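Local structure of sterol regulatory element-binding protein cleavage-activating protein (4YHC) at residues 76-81 and 113-118; 186-191 and 232-237; 214-219 and 243-248; 281-286 and 329-334. The protein escorts the SREBP homologue sre1 for processing when sterol or oxygen is low, this chain being its WD40 domain. The protein carries 9 engineered substitutions. One frame throughout, in Å; residues are numbered along the deposited sequence.

How the contacts relate
The chain reads as a series of antiparallel blades of a WD40 propeller, tied here by one blade-to-blade contact and three that fasten connecting loops. From the N terminus, contact 1 comes first and closes a span that runs through one blade and into the connection toward strand 121-127; its centre lies about 24 Å from that of contact 2. Contacts 2 and 3 then cross, since 214-219 falls between the segments of contact 2, and 243-248 follows 232-237. Strands 235-239 and 243-248 are sheet neighbours; contact 2 joins their blade to the previous one through strand 187-193, and contact 3 lays the connecting loop on it. Contact 4 follows in series, pinning a long loop, and touches contact 2 through Phe-282 against Met-232 and Ala-233.

Contact 1 (76-81 and 113-118); sequences TLKAIA and YHSKPN. Engineered in segment 113-118: Ser-115 (natural residue Cys).
Lys-78 stretches its side chain over 113-118, where it meets Tyr-113, Ser-115 and Pro-117 in turn. The setting is a WD40 beta-propeller: 76-81 leads into the first strand of a four-stranded antiparallel blade, and 113-118 is the first part of the linker from the last strand of that blade to strand 121-127 of the next. Contact begins at CD of Lys-78, 3.9 Å from OH of Tyr-113. Farther along, NZ of Lys-78 comes 3.6 Å from OG of Ser-115, an engineered residue (Cys in nature). The lysine and proline side chains cross at about a right angle, NZ of Lys-78 lying 4.0 Å from CB of Pro-117, though this proline is poorly ordered. None of these approaches is a hydrogen bond; the ammonium group finds its acceptor at the carbonyl oxygen of Ser-119, farther along the same connection. Swapping the lysine for an alanine would probably leave that carbonyl without its charged donor and strip the cover from Tyr-113 OH and Ser-115. In the next shell, Leu-121 of the following blade touches Lys-78, Tyr-113 and Ser-115 alike, and the ring of Tyr-113 makes an edge-to-face stack with Phe-92. The same Phe-92 faces both Lys-78 and Ala-79 in a classic beta bulge, the backbone irregularity from which the lysine departs. Tyr-113 is fixed at its tip as well: its OH bonds to the carbonyl oxygen of Ser-93 and also receives a weak hydrogen bond of 3.3 Å from OG of Ser-115.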
loop_
_atom_site.group_PDB
_atom_site.type_symbol
_atom_site.label_atom_id
_atom_site.label_comp_id
_atom_site.label_asym_id
_atom_site.label_seq_id
_atom_site.Cartn_x
_atom_site.Cartn_y
_atom_site.Cartn_z
ATOM N N THR A 76 -1.497 15.391 19.692
ATOM C CA THR A 76 -1.439 13.954 19.519
ATOM C C THR A 76 -1.935 13.599 18.130
ATOM O O THR A 76 -2.871 14.235 17.591
ATOM C CB THR A 76 -2.296 13.185 20.540
ATOM O OG1 THR A 76 -3.669 13.620 20.467
ATOM C CG2 THR A 76 -1.757 13.370 21.948
ATOM N N LEU A 77 -1.367 12.541 17.555
ATOM C CA LEU A 77 -1.833 12.098 16.223
ATOM C C LEU A 77 -1.678 10.613 16.236
ATOM O O LEU A 77 -0.556 10.119 16.245
ATOM C CB LEU A 77 -0.964 12.705 15.143
ATOM C CG LEU A 77 -1.431 13.137 13.743
ATOM C CD1 LEU A 77 -0.420 12.734 12.676
ATOM C CD2 LEU A 77 -2.825 12.746 13.344
ATOM N N LYS A 78 -2.803 9.899 16.290
ATOM C CA LYS A 78 -2.766 8.477 16.319
ATOM C C LYS A 78 -2.931 7.852 14.911
ATOM O O LYS A 78 -2.559 6.717 14.734
ATOM C CB LYS A 78 -3.937 7.959 17.161
ATOM C CG LYS A 78 -3.924 8.147 18.672
ATOM C CD LYS A 78 -4.960 7.175 19.287
ATOM C CE LYS A 78 -4.582 6.604 20.641
ATOM N NZ LYS A 78 -5.224 5.271 20.855
ATOM N N ALA A 79 -3.605 8.516 13.969
ATOM C CA ALA A 79 -3.792 7.887 12.630
ATOM C C ALA A 79 -4.139 8.930 11.606
ATOM O O ALA A 79 -4.631 10.010 11.937
ATOM C CB ALA A 79 -4.921 6.871 12.650
ATOM N N ILE A 80 -3.813 8.581 10.367
ATOM C CA ILE A 80 -4.175 9.346 9.200
ATOM C C ILE A 80 -4.708 8.434 8.134
ATOM O O ILE A 80 -4.302 7.294 8.065
ATOM C CB ILE A 80 -2.968 10.124 8.639
ATOM C CG1 ILE A 80 -3.414 10.914 7.409
ATOM C CG2 ILE A 80 -1.808 9.190 8.239
ATOM C CD1 ILE A 80 -2.297 11.731 6.804
ATOM N N ALA A 81 -5.626 8.920 7.310
ATOM C CA ALA A 81 -6.078 8.130 6.188
ATOM C C ALA A 81 -6.701 9.013 5.148
ATOM O O ALA A 81 -7.138 10.143 5.448
ATOM C CB ALA A 81 -7.000 7.047 6.634
ATOM N N TYR A 113 -14.209 11.356 19.955
ATOM C CA TYR A 113 -14.370 9.913 19.771
ATOM C C TYR A 113 -13.624 9.225 20.884
ATOM O O TYR A 113 -12.614 9.753 21.369
ATOM C CB TYR A 113 -13.912 9.457 18.341
ATOM C CG TYR A 113 -12.422 9.251 18.220
ATOM C CD1 TYR A 113 -11.555 10.318 17.969
ATOM C CD2 TYR A 113 -11.883 7.999 18.384
ATOM C CE1 TYR A 113 -10.206 10.146 17.950
ATOM C CE2 TYR A 113 -10.551 7.821 18.338
ATOM C CZ TYR A 113 -9.709 8.891 18.143
ATOM O OH TYR A 113 -8.341 8.645 18.117
ATOM N N HIS A 114 -14.147 8.075 21.320
ATOM C CA HIS A 114 -13.494 7.259 22.364
ATOM C C HIS A 114 -12.396 6.364 21.723
ATOM O O HIS A 114 -12.584 5.757 20.664
ATOM C CB HIS A 114 -14.520 6.435 23.206
ATOM C CG HIS A 114 -15.232 7.227 24.284
ATOM N ND1 HIS A 114 -14.583 7.775 25.374
ATOM C CD2 HIS A 114 -16.544 7.550 24.439
ATOM C CE1 HIS A 114 -15.455 8.402 26.145
ATOM N NE2 HIS A 114 -16.653 8.278 25.603
ATOM N N SER A 115 -11.230 6.391 22.354
ATOM C CA SER A 115 -10.065 5.573 22.036
ATOM C C SER A 115 -9.575 5.093 23.371
ATOM O O SER A 115 -9.611 5.850 24.314
ATOM C CB SER A 115 -8.936 6.432 21.434
ATOM O OG SER A 115 -8.608 6.061 20.120
ATOM N N LYS A 116 -9.036 3.888 23.454
ATOM C CA LYS A 116 -8.623 3.354 24.745
ATOM C C LYS A 116 -7.097 3.437 24.950
ATOM O O LYS A 116 -6.507 2.439 25.370
ATOM C CB LYS A 116 -9.102 1.900 24.901
ATOM C CG LYS A 116 -10.246 1.439 23.994
ATOM C CD LYS A 116 -11.500 2.322 24.000
ATOM C CE LYS A 116 -12.542 1.823 22.993
ATOM N NZ LYS A 116 -13.415 2.891 22.409
ATOM N N PRO A 117 -6.453 4.619 24.699
ATOM C CA PRO A 117 -4.972 4.694 24.702
ATOM C C PRO A 117 -4.368 4.008 25.907
ATOM O O PRO A 117 -4.880 4.236 26.993
ATOM C CB PRO A 117 -4.681 6.197 24.742
ATOM C CG PRO A 117 -5.928 6.831 25.222
ATOM C CD PRO A 117 -7.031 5.972 24.699
ATOM N N ASN A 118 -3.306 3.207 25.774
ATOM C CA ASN A 118 -2.462 3.077 24.569
ATOM C C ASN A 118 -3.024 2.099 23.506
ATOM O O ASN A 118 -2.483 1.005 23.300
ATOM C CB ASN A 118 -1.032 2.606 24.943
ATOM C CG ASN A 118 -0.421 3.376 26.106
ATOM O OD1 ASN A 118 -0.846 3.227 27.246
ATOM N ND2 ASN A 118 0.614 4.161 25.827
#

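Contact 2 (186-191 and 232-237); sequences ANRIAS and MADILF. Engineered in segment 186-191: Ser-191 (natural residue Cys).
Arg-188 and Asp-234 supply the ionic part of this buried contact between two blades of the WD40 propeller. The guanidinium presents its flank, and NE and NH1 of Arg-188 each take one carboxylate oxygen: NE pairs with OD1 of Asp-234 at 2.9 Å, and NH1 with OD2 of Asp-234 at 2.7 Å and nearly straight (169°). OD1 offers its syn lone pair, OD2 is approached from its syn side a little out of plane, and the guanidinium and carboxylate lie nearly coplanar, 24° apart. An extended chain from CG to NE brings the guanidinium to the acid. One face of it carries CB of Ala-186, 3.9 Å above the plane and toward the rim. NH2 has other partners, a citrate probably left from crystallisation and, weakly, OG of Ser-202.

The apolar part is smaller. CB of Ala-190 packs against CD1 of Leu-236 at 3.7 Å.

The two strands belong to successive blades: 187-193 lies between 175-182 and 198-204, and 235-239, with a G1 beta bulge at Asp-234 and Ile-235 where it begins, lies between 226-230 and 243-248. Leu-249, following strand 243-248, touches Arg-188 on one side and Asp-234 and Leu-236 on the other.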
loop_
_atom_site.group_PDB
_atom_site.type_symbol
_atom_site.label_atom_id
_atom_site.label_comp_id
_atom_site.label_asym_id
_atom_site.label_seq_id
_atom_site.Cartn_x
_atom_site.Cartn_y
_atom_site.Cartn_z
ATOM N N ALA A 186 -18.889 -6.495 -2.118
ATOM C CA ALA A 186 -19.161 -5.967 -0.768
ATOM C C ALA A 186 -17.997 -5.178 -0.193
ATOM O O ALA A 186 -16.847 -5.300 -0.664
ATOM C CB ALA A 186 -19.506 -7.096 0.164
ATOM N N ASN A 187 -18.295 -4.321 0.786
ATOM C CA ASN A 187 -17.282 -3.760 1.654
ATOM C C ASN A 187 -16.959 -4.741 2.732
ATOM O O ASN A 187 -17.844 -5.323 3.298
ATOM C CB ASN A 187 -17.753 -2.466 2.258
ATOM C CG ASN A 187 -17.852 -1.366 1.232
ATOM O OD1 ASN A 187 -17.281 -1.472 0.134
ATOM N ND2 ASN A 187 -18.449 -0.230 1.641
ATOM N N ARG A 188 -15.674 -4.979 2.954
ATOM C CA ARG A 188 -15.236 -5.983 3.912
ATOM C C ARG A 188 -14.130 -5.450 4.766
ATOM O O ARG A 188 -13.342 -4.629 4.317
ATOM C CB ARG A 188 -14.752 -7.205 3.182
ATOM C CG ARG A 188 -15.685 -7.799 2.182
ATOM C CD ARG A 188 -15.189 -9.173 1.742
ATOM N NE ARG A 188 -15.687 -9.589 0.418
ATOM C CZ ARG A 188 -16.867 -10.193 0.181
ATOM N NH1 ARG A 188 -17.250 -10.496 -1.052
ATOM N NH2 ARG A 188 -17.690 -10.444 1.161
ATOM N N ILE A 189 -14.117 -5.832 6.039
ATOM C CA ILE A 189 -12.997 -5.546 6.930
ATOM C C ILE A 189 -12.471 -6.854 7.469
ATOM O O ILE A 189 -13.237 -7.627 8.108
ATOM C CB ILE A 189 -13.428 -4.696 8.127
ATOM C CG1 ILE A 189 -14.151 -3.452 7.659
ATOM C CG2 ILE A 189 -12.243 -4.324 8.975
ATOM C CD1 ILE A 189 -13.238 -2.415 7.028
ATOM N N ALA A 190 -11.177 -7.091 7.284
ATOM C CA ALA A 190 -10.567 -8.383 7.650
ATOM C C ALA A 190 -9.540 -8.122 8.725
ATOM O O ALA A 190 -8.767 -7.170 8.596
ATOM C CB ALA A 190 -9.903 -9.020 6.434
ATOM N N SER A 191 -9.522 -8.973 9.769
ATOM C CA SER A 191 -8.637 -8.801 10.908
ATOM C C SER A 191 -7.947 -10.109 11.310
ATOM O O SER A 191 -8.551 -11.136 11.463
ATOM C CB SER A 191 -9.403 -8.201 12.101
ATOM O OG SER A 191 -10.219 -7.108 11.704
ATOM N N MET A 232 -10.100 -5.430 -5.668
ATOM C CA MET A 232 -10.928 -5.559 -6.897
ATOM C C MET A 232 -11.134 -7.010 -7.378
ATOM O O MET A 232 -12.023 -7.244 -8.195
ATOM C CB MET A 232 -10.330 -4.758 -8.081
ATOM C CG MET A 232 -8.861 -4.971 -8.324
ATOM S SD MET A 232 -8.205 -4.005 -9.742
ATOM C CE MET A 232 -9.315 -2.592 -9.751
ATOM N N ALA A 233 -10.266 -7.933 -6.924
ATOM C CA ALA A 233 -10.346 -9.353 -7.250
ATOM C C ALA A 233 -11.155 -10.087 -6.193
ATOM O O ALA A 233 -11.446 -11.254 -6.349
ATOM C CB ALA A 233 -8.909 -9.934 -7.376
ATOM N N ASP A 234 -11.457 -9.417 -5.075
ATOM C CA ASP A 234 -12.112 -9.987 -3.890
ATOM C C ASP A 234 -11.247 -11.210 -3.332
ATOM O O ASP A 234 -11.738 -12.294 -3.063
ATOM C CB ASP A 234 -13.550 -10.400 -4.163
ATOM C CG ASP A 234 -14.455 -10.159 -2.996
ATOM O OD1 ASP A 234 -13.975 -9.802 -1.906
ATOM O OD2 ASP A 234 -15.686 -10.226 -3.200
ATOM N N ILE A 235 -9.978 -10.950 -3.158
ATOM C CA ILE A 235 -9.036 -11.951 -2.729
ATOM C C ILE A 235 -8.326 -11.469 -1.483
ATOM O O ILE A 235 -7.945 -10.293 -1.424
ATOM C CB ILE A 235 -7.967 -12.174 -3.783
ATOM C CG1 ILE A 235 -8.585 -13.008 -4.907
ATOM C CG2 ILE A 235 -6.800 -12.982 -3.217
ATOM C CD1 ILE A 235 -7.712 -13.053 -6.107
ATOM N N LEU A 236 -8.143 -12.388 -0.543
ATOM C CA LEU A 236 -7.299 -12.197 0.610
ATOM C C LEU A 236 -6.170 -13.206 0.620
ATOM O O LEU A 236 -6.417 -14.431 0.358
ATOM C CB LEU A 236 -8.133 -12.400 1.862
ATOM C CG LEU A 236 -7.394 -12.168 3.174
ATOM C CD1 LEU A 236 -8.195 -11.408 4.176
ATOM C CD2 LEU A 236 -6.990 -13.491 3.819
ATOM N N PHE A 237 -4.954 -12.722 0.915
ATOM C CA PHE A 237 -3.762 -13.581 1.011
ATOM C C PHE A 237 -3.505 -13.736 2.530
ATOM O O PHE A 237 -3.447 -12.736 3.263
ATOM C CB PHE A 237 -2.545 -12.989 0.317
ATOM C CG PHE A 237 -2.637 -12.945 -1.171
ATOM C CD1 PHE A 237 -3.330 -11.931 -1.812
ATOM C CD2 PHE A 237 -2.022 -13.899 -1.944
ATOM C CE1 PHE A 237 -3.431 -11.915 -3.181
ATOM C CE2 PHE A 237 -2.124 -13.879 -3.271
ATOM C CZ PHE A 237 -2.792 -12.876 -3.903
#

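Contact 3 (214-219 and 243-248); sequences SQNKNY and GVDMID
The carboxylate of Asp-245 is covered on one face by the backbone N and CB of Asn-216, whose amide is turned 34° from it; the two side chains cross at about a right angle. Here the loop 214-219, which joins two blades of the WD40 propeller, lies on a strand of the second. The backbone N of Asn-216 bonds to OD2 of Asp-245 at 3.1 Å from well above the carboxylate plane (63° out), along an almost straight N-H line (175°). CB of Asn-216 lies 3.5 Å from OD1 of Asp-245. Another flat group, the ring of Tyr-219, has CB of Asn-218 on one face and CB of Asn-216 at its edge.

The loop is shaped by an Asx turn: OD1 of Asn-216 accepts from the backbone N of Asn-218 at 3.0 Å, in the carbonyl plane. The backbone O of Asn-216 is reached from opposite faces by N of Tyr-219 and NE2 of Gln-215. These bonds brace the loop within itself, apart from its hold on the strand.

The other carboxylate oxygen, OD1 of Asp-245, forms a salt bridge with Arg-240 and a hydrogen bond with OG of Ser-257, which also bonds ND2 of Asn-216; the serine therefore holds both partners, and the arginine probably steadies the charge of the buried acid. At the other end of the contact, CD1 of Ile-247 rests 4.1 Å from the carbonyl oxygen of Ser-214.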
loop_
_atom_site.group_PDB
_atom_site.type_symbol
_atom_site.label_atom_id
_atom_site.label_comp_id
_atom_site.label_asym_id
_atom_site.label_seq_id
_atom_site.Cartn_x
_atom_site.Cartn_y
_atom_site.Cartn_z
ATOM N N SER A 214 -10.941 -20.050 6.883
ATOM C CA SER A 214 -10.093 -21.239 7.112
ATOM C C SER A 214 -8.814 -21.192 6.278
ATOM O O SER A 214 -8.887 -21.111 5.047
ATOM C CB SER A 214 -10.846 -22.521 6.732
ATOM O OG SER A 214 -12.196 -22.496 7.172
ATOM N N GLN A 215 -7.645 -21.254 6.914
ATOM C CA GLN A 215 -6.416 -21.614 6.169
ATOM C C GLN A 215 -6.430 -23.053 5.610
ATOM O O GLN A 215 -7.270 -23.863 5.969
ATOM C CB GLN A 215 -5.193 -21.464 7.038
ATOM C CG GLN A 215 -5.222 -22.374 8.248
ATOM C CD GLN A 215 -3.844 -22.634 8.751
ATOM O OE1 GLN A 215 -3.422 -22.111 9.775
ATOM N NE2 GLN A 215 -3.106 -23.420 8.002
ATOM N N ASN A 216 -5.435 -23.353 4.783
ATOM C CA ASN A 216 -5.215 -24.669 4.235
ATOM C C ASN A 216 -5.140 -25.681 5.412
ATOM O O ASN A 216 -4.346 -25.544 6.340
ATOM C CB ASN A 216 -3.961 -24.631 3.310
ATOM C CG ASN A 216 -3.726 -25.928 2.572
ATOM O OD1 ASN A 216 -3.873 -27.017 3.136
ATOM N ND2 ASN A 216 -3.277 -25.832 1.324
ATOM N N LYS A 217 -6.081 -26.597 5.446
ATOM C CA LYS A 217 -6.202 -27.579 6.520
ATOM C C LYS A 217 -4.964 -28.473 6.714
ATOM O O LYS A 217 -4.803 -29.035 7.771
ATOM C CB LYS A 217 -7.433 -28.433 6.325
ATOM C CG LYS A 217 -7.893 -28.654 4.878
ATOM C CD LYS A 217 -8.675 -27.464 4.291
ATOM C CE LYS A 217 -7.990 -26.803 3.089
ATOM N NZ LYS A 217 -8.657 -25.493 2.847
ATOM N N ASN A 218 -4.088 -28.589 5.706
ATOM C CA ASN A 218 -2.829 -29.310 5.858
ATOM C C ASN A 218 -1.853 -28.645 6.753
ATOM O O ASN A 218 -0.825 -29.222 6.985
ATOM C CB ASN A 218 -2.094 -29.453 4.523
ATOM C CG ASN A 218 -2.622 -30.585 3.675
ATOM O OD1 ASN A 218 -2.904 -31.649 4.171
ATOM N ND2 ASN A 218 -2.760 -30.348 2.386
ATOM N N TYR A 219 -2.118 -27.413 7.200
ATOM C CA TYR A 219 -1.098 -26.573 7.840
ATOM C C TYR A 219 -1.645 -25.831 9.048
ATOM O O TYR A 219 -1.222 -24.728 9.343
ATOM C CB TYR A 219 -0.523 -25.594 6.823
ATOM C CG TYR A 219 0.055 -26.286 5.603
ATOM C CD1 TYR A 219 1.303 -26.955 5.649
ATOM C CD2 TYR A 219 -0.627 -26.295 4.417
ATOM C CE1 TYR A 219 1.825 -27.610 4.529
ATOM C CE2 TYR A 219 -0.102 -26.924 3.297
ATOM C CZ TYR A 219 1.110 -27.582 3.354
ATOM O OH TYR A 219 1.595 -28.160 2.197
ATOM N N GLY A 243 4.006 -20.939 3.736
ATOM C CA GLY A 243 3.382 -20.391 2.523
ATOM C C GLY A 243 2.289 -19.358 2.715
ATOM O O GLY A 243 2.140 -18.785 3.798
ATOM N N VAL A 244 1.568 -19.098 1.616
ATOM C CA VAL A 244 0.510 -18.138 1.626
ATOM C C VAL A 244 -0.696 -18.749 0.947
ATOM O O VAL A 244 -0.583 -19.208 -0.184
ATOM C CB VAL A 244 0.851 -16.858 0.866
ATOM C CG1 VAL A 244 -0.307 -15.862 1.029
ATOM C CG2 VAL A 244 2.102 -16.215 1.417
ATOM N N ASP A 245 -1.843 -18.703 1.635
ATOM C CA ASP A 245 -3.121 -19.152 1.057
ATOM C C ASP A 245 -3.889 -17.977 0.439
ATOM O O ASP A 245 -4.045 -16.897 1.103
ATOM C CB ASP A 245 -3.942 -19.793 2.141
ATOM C CG ASP A 245 -3.226 -21.008 2.732
ATOM O OD1 ASP A 245 -2.552 -21.750 1.993
ATOM O OD2 ASP A 245 -3.316 -21.199 3.920
ATOM N N MET A 246 -4.315 -18.196 -0.822
ATOM C CA MET A 246 -4.964 -17.184 -1.636
ATOM C C MET A 246 -6.444 -17.581 -1.660
ATOM O O MET A 246 -6.780 -18.651 -2.134
ATOM C CB MET A 246 -4.361 -17.089 -3.012
ATOM C CG MET A 246 -5.070 -15.997 -3.856
ATOM S SD MET A 246 -4.303 -15.726 -5.419
ATOM C CE MET A 246 -5.201 -16.991 -6.329
ATOM N N ILE A 247 -7.294 -16.756 -1.042
ATOM C CA ILE A 247 -8.658 -17.107 -0.766
ATOM C C ILE A 247 -9.641 -16.175 -1.516
ATOM O O ILE A 247 -9.461 -14.953 -1.539
ATOM C CB ILE A 247 -8.872 -16.983 0.706
ATOM C CG1 ILE A 247 -7.957 -17.954 1.473
ATOM C CG2 ILE A 247 -10.322 -17.126 1.062
ATOM C CD1 ILE A 247 -7.930 -17.715 2.946
ATOM N N ASP A 248 -10.621 -16.772 -2.182
ATOM C CA ASP A 248 -11.743 -16.042 -2.843
ATOM C C ASP A 248 -12.777 -15.687 -1.806
ATOM O O ASP A 248 -13.460 -16.546 -1.216
ATOM C CB ASP A 248 -12.351 -16.898 -3.938
ATOM C CG ASP A 248 -13.678 -16.308 -4.518
ATOM O OD1 ASP A 248 -14.049 -15.080 -4.325
ATOM O OD2 ASP A 248 -14.335 -17.141 -5.211
#

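Contact 4 (281-286 and 329-334); sequences QFRVSS and DPDNSL
A salt-bridge network built on an Asx turn joins Arg-283, on strand 281-292 of the propeller domain, to Asp-329 and Asp-331 in the loop that follows strand 311-317. The guanidinium meets Asp-329 end-on: NH1 bonds to OD1 of Asp-329 at 2.8 Å, nearly straight at 173°, while NH2 takes OD2 of Asp-329, also at 2.8 Å. NH1 has a second acid, OD2 of Asp-331 at 2.7 Å, which uses its anti lone pair. All three oxygens lie close to the guanidinium plane, although the Asp-329 carboxylate itself is turned about 31° from it. On the remaining edge, OE1 of Gln-281 accepts from NE of Arg-283 at 2.7 Å and from NH2 as well, so every guanidinium nitrogen is engaged and the group is held against rotation. The extended chain from CG to NE carries it to the loop.

The loop's own bonds set the acids in place. OD1 of Asp-329 also accepts the backbone N of Asp-331 at 2.8 Å, which closes the Asx turn inside a type I turn from Asp-329 to Asn-332. Asp-331 has a further partner, Arg-276, bound to its OD1.

A methionine in place of Arg-283 would probably leave Asp-329 without its cationic mate, OD2 of Asp-331 short of a donor and OE1 of Gln-281 without both of its N-H partners. Two acids brought this close should repel each other, so the arginine, with Arg-276 bound to Asp-331, probably offsets their charge and keeps both ionised.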
loop_
_atom_site.group_PDB
_atom_site.type_symbol
_atom_site.label_atom_id
_atom_site.label_comp_id
_atom_site.label_asym_id
_atom_site.label_seq_id
_atom_site.Cartn_x
_atom_site.Cartn_y
_atom_site.Cartn_z
ATOM N N GLN A 281 -13.696 -13.496 -15.260
ATOM C CA GLN A 281 -12.336 -13.864 -14.813
ATOM C C GLN A 281 -11.496 -12.652 -14.484
ATOM O O GLN A 281 -11.267 -11.794 -15.357
ATOM C CB GLN A 281 -11.572 -14.569 -15.946
ATOM C CG GLN A 281 -12.208 -15.872 -16.356
ATOM C CD GLN A 281 -11.488 -16.577 -17.451
ATOM O OE1 GLN A 281 -10.582 -16.050 -18.108
ATOM N NE2 GLN A 281 -11.927 -17.778 -17.696
ATOM N N PHE A 282 -10.982 -12.599 -13.265
ATOM C CA PHE A 282 -9.982 -11.608 -12.928
ATOM C C PHE A 282 -8.628 -12.116 -13.382
ATOM O O PHE A 282 -8.057 -13.104 -12.824
ATOM C CB PHE A 282 -10.050 -11.259 -11.474
ATOM C CG PHE A 282 -9.238 -10.038 -11.117
ATOM C CD1 PHE A 282 -7.893 -10.116 -10.989
ATOM C CD2 PHE A 282 -9.868 -8.831 -10.880
ATOM C CE1 PHE A 282 -7.134 -8.984 -10.716
ATOM C CE2 PHE A 282 -9.131 -7.673 -10.605
ATOM C CZ PHE A 282 -7.756 -7.764 -10.554
ATOM N N ARG A 283 -8.081 -11.479 -14.395
ATOM C CA ARG A 283 -6.834 -11.948 -14.997
ATOM C C ARG A 283 -5.690 -10.991 -14.717
ATOM O O ARG A 283 -5.920 -9.783 -14.633
ATOM C CB ARG A 283 -6.948 -12.139 -16.483
ATOM C CG ARG A 283 -8.052 -13.086 -16.962
ATOM C CD ARG A 283 -8.079 -13.031 -18.484
ATOM N NE ARG A 283 -9.098 -13.936 -19.043
ATOM C CZ ARG A 283 -9.487 -13.909 -20.340
ATOM N NH1 ARG A 283 -8.889 -13.114 -21.219
ATOM N NH2 ARG A 283 -10.390 -14.769 -20.767
ATOM N N VAL A 284 -4.503 -11.558 -14.473
ATOM C CA VAL A 284 -3.256 -10.818 -14.300
ATOM C C VAL A 284 -2.143 -11.433 -15.080
ATOM O O VAL A 284 -2.177 -12.635 -15.390
ATOM C CB VAL A 284 -2.847 -10.733 -12.781
ATOM C CG1 VAL A 284 -3.984 -10.140 -11.997
ATOM C CG2 VAL A 284 -2.437 -12.109 -12.228
ATOM N N SER A 285 -1.147 -10.636 -15.442
ATOM C CA SER A 285 -0.022 -11.172 -16.164
ATOM C C SER A 285 1.038 -11.762 -15.208
ATOM O O SER A 285 1.860 -12.554 -15.663
ATOM C CB SER A 285 0.692 -10.091 -16.982
ATOM O OG SER A 285 -0.152 -9.555 -17.987
ATOM N N SER A 286 1.016 -11.365 -13.938
ATOM C CA SER A 286 2.068 -11.762 -12.927
ATOM C C SER A 286 1.643 -11.460 -11.528
ATOM O O SER A 286 0.711 -10.649 -11.342
ATOM C CB SER A 286 3.436 -11.148 -13.156
ATOM O OG SER A 286 3.475 -9.736 -12.997
ATOM N N ASP A 329 -12.766 -11.327 -26.257
ATOM C CA ASP A 329 -11.673 -11.735 -25.391
ATOM C C ASP A 329 -10.363 -11.167 -25.898
ATOM O O ASP A 329 -9.742 -11.734 -26.799
ATOM C CB ASP A 329 -11.572 -13.236 -25.250
ATOM C CG ASP A 329 -10.585 -13.642 -24.137
ATOM O OD1 ASP A 329 -9.597 -12.918 -23.900
ATOM O OD2 ASP A 329 -10.812 -14.678 -23.518
ATOM N N PRO A 330 -9.935 -10.039 -25.304
ATOM C CA PRO A 330 -8.664 -9.416 -25.668
ATOM C C PRO A 330 -7.395 -10.285 -25.477
ATOM O O PRO A 330 -6.378 -9.896 -25.966
ATOM C CB PRO A 330 -8.599 -8.210 -24.731
ATOM C CG PRO A 330 -9.350 -8.633 -23.520
ATOM C CD PRO A 330 -10.492 -9.467 -24.062
ATOM N N ASP A 331 -7.454 -11.418 -24.768
ATOM C CA ASP A 331 -6.272 -12.267 -24.500
ATOM C C ASP A 331 -6.251 -13.574 -25.337
ATOM O O ASP A 331 -5.622 -14.588 -24.959
ATOM C CB ASP A 331 -6.225 -12.632 -22.998
ATOM C CG ASP A 331 -6.080 -11.392 -22.082
ATOM O OD1 ASP A 331 -5.136 -10.599 -22.297
ATOM O OD2 ASP A 331 -6.897 -11.250 -21.150
ATOM N N ASN A 332 -6.938 -13.557 -26.465
ATOM C CA ASN A 332 -6.984 -14.726 -27.354
ATOM C C ASN A 332 -5.580 -15.253 -27.697
ATOM O O ASN A 332 -5.222 -16.364 -27.283
ATOM C CB ASN A 332 -7.820 -14.439 -28.622
ATOM C CG ASN A 332 -7.499 -13.092 -29.251
ATOM O OD1 ASN A 332 -6.498 -12.935 -29.955
ATOM N ND2 ASN A 332 -8.354 -12.105 -28.995
ATOM N N SER A 333 -4.766 -14.432 -28.369
ATOM C CA SER A 333 -3.367 -14.779 -28.683
ATOM C C SER A 333 -2.456 -15.145 -27.504
ATOM O O SER A 333 -1.234 -15.305 -27.708
ATOM C CB SER A 333 -2.719 -13.636 -29.438
ATOM O OG SER A 333 -3.550 -13.293 -30.526
ATOM N N LEU A 334 -3.041 -15.323 -26.307
ATOM C CA LEU A 334 -2.277 -15.658 -25.081
ATOM C C LEU A 334 -2.647 -16.970 -24.387
ATOM O O LEU A 334 -3.804 -17.392 -24.363
ATOM C CB LEU A 334 -2.421 -14.539 -24.024
ATOM C CG LEU A 334 -1.799 -13.183 -24.267
ATOM C CD1 LEU A 334 -1.727 -12.428 -22.942
ATOM C CD2 LEU A 334 -0.431 -13.321 -24.903
#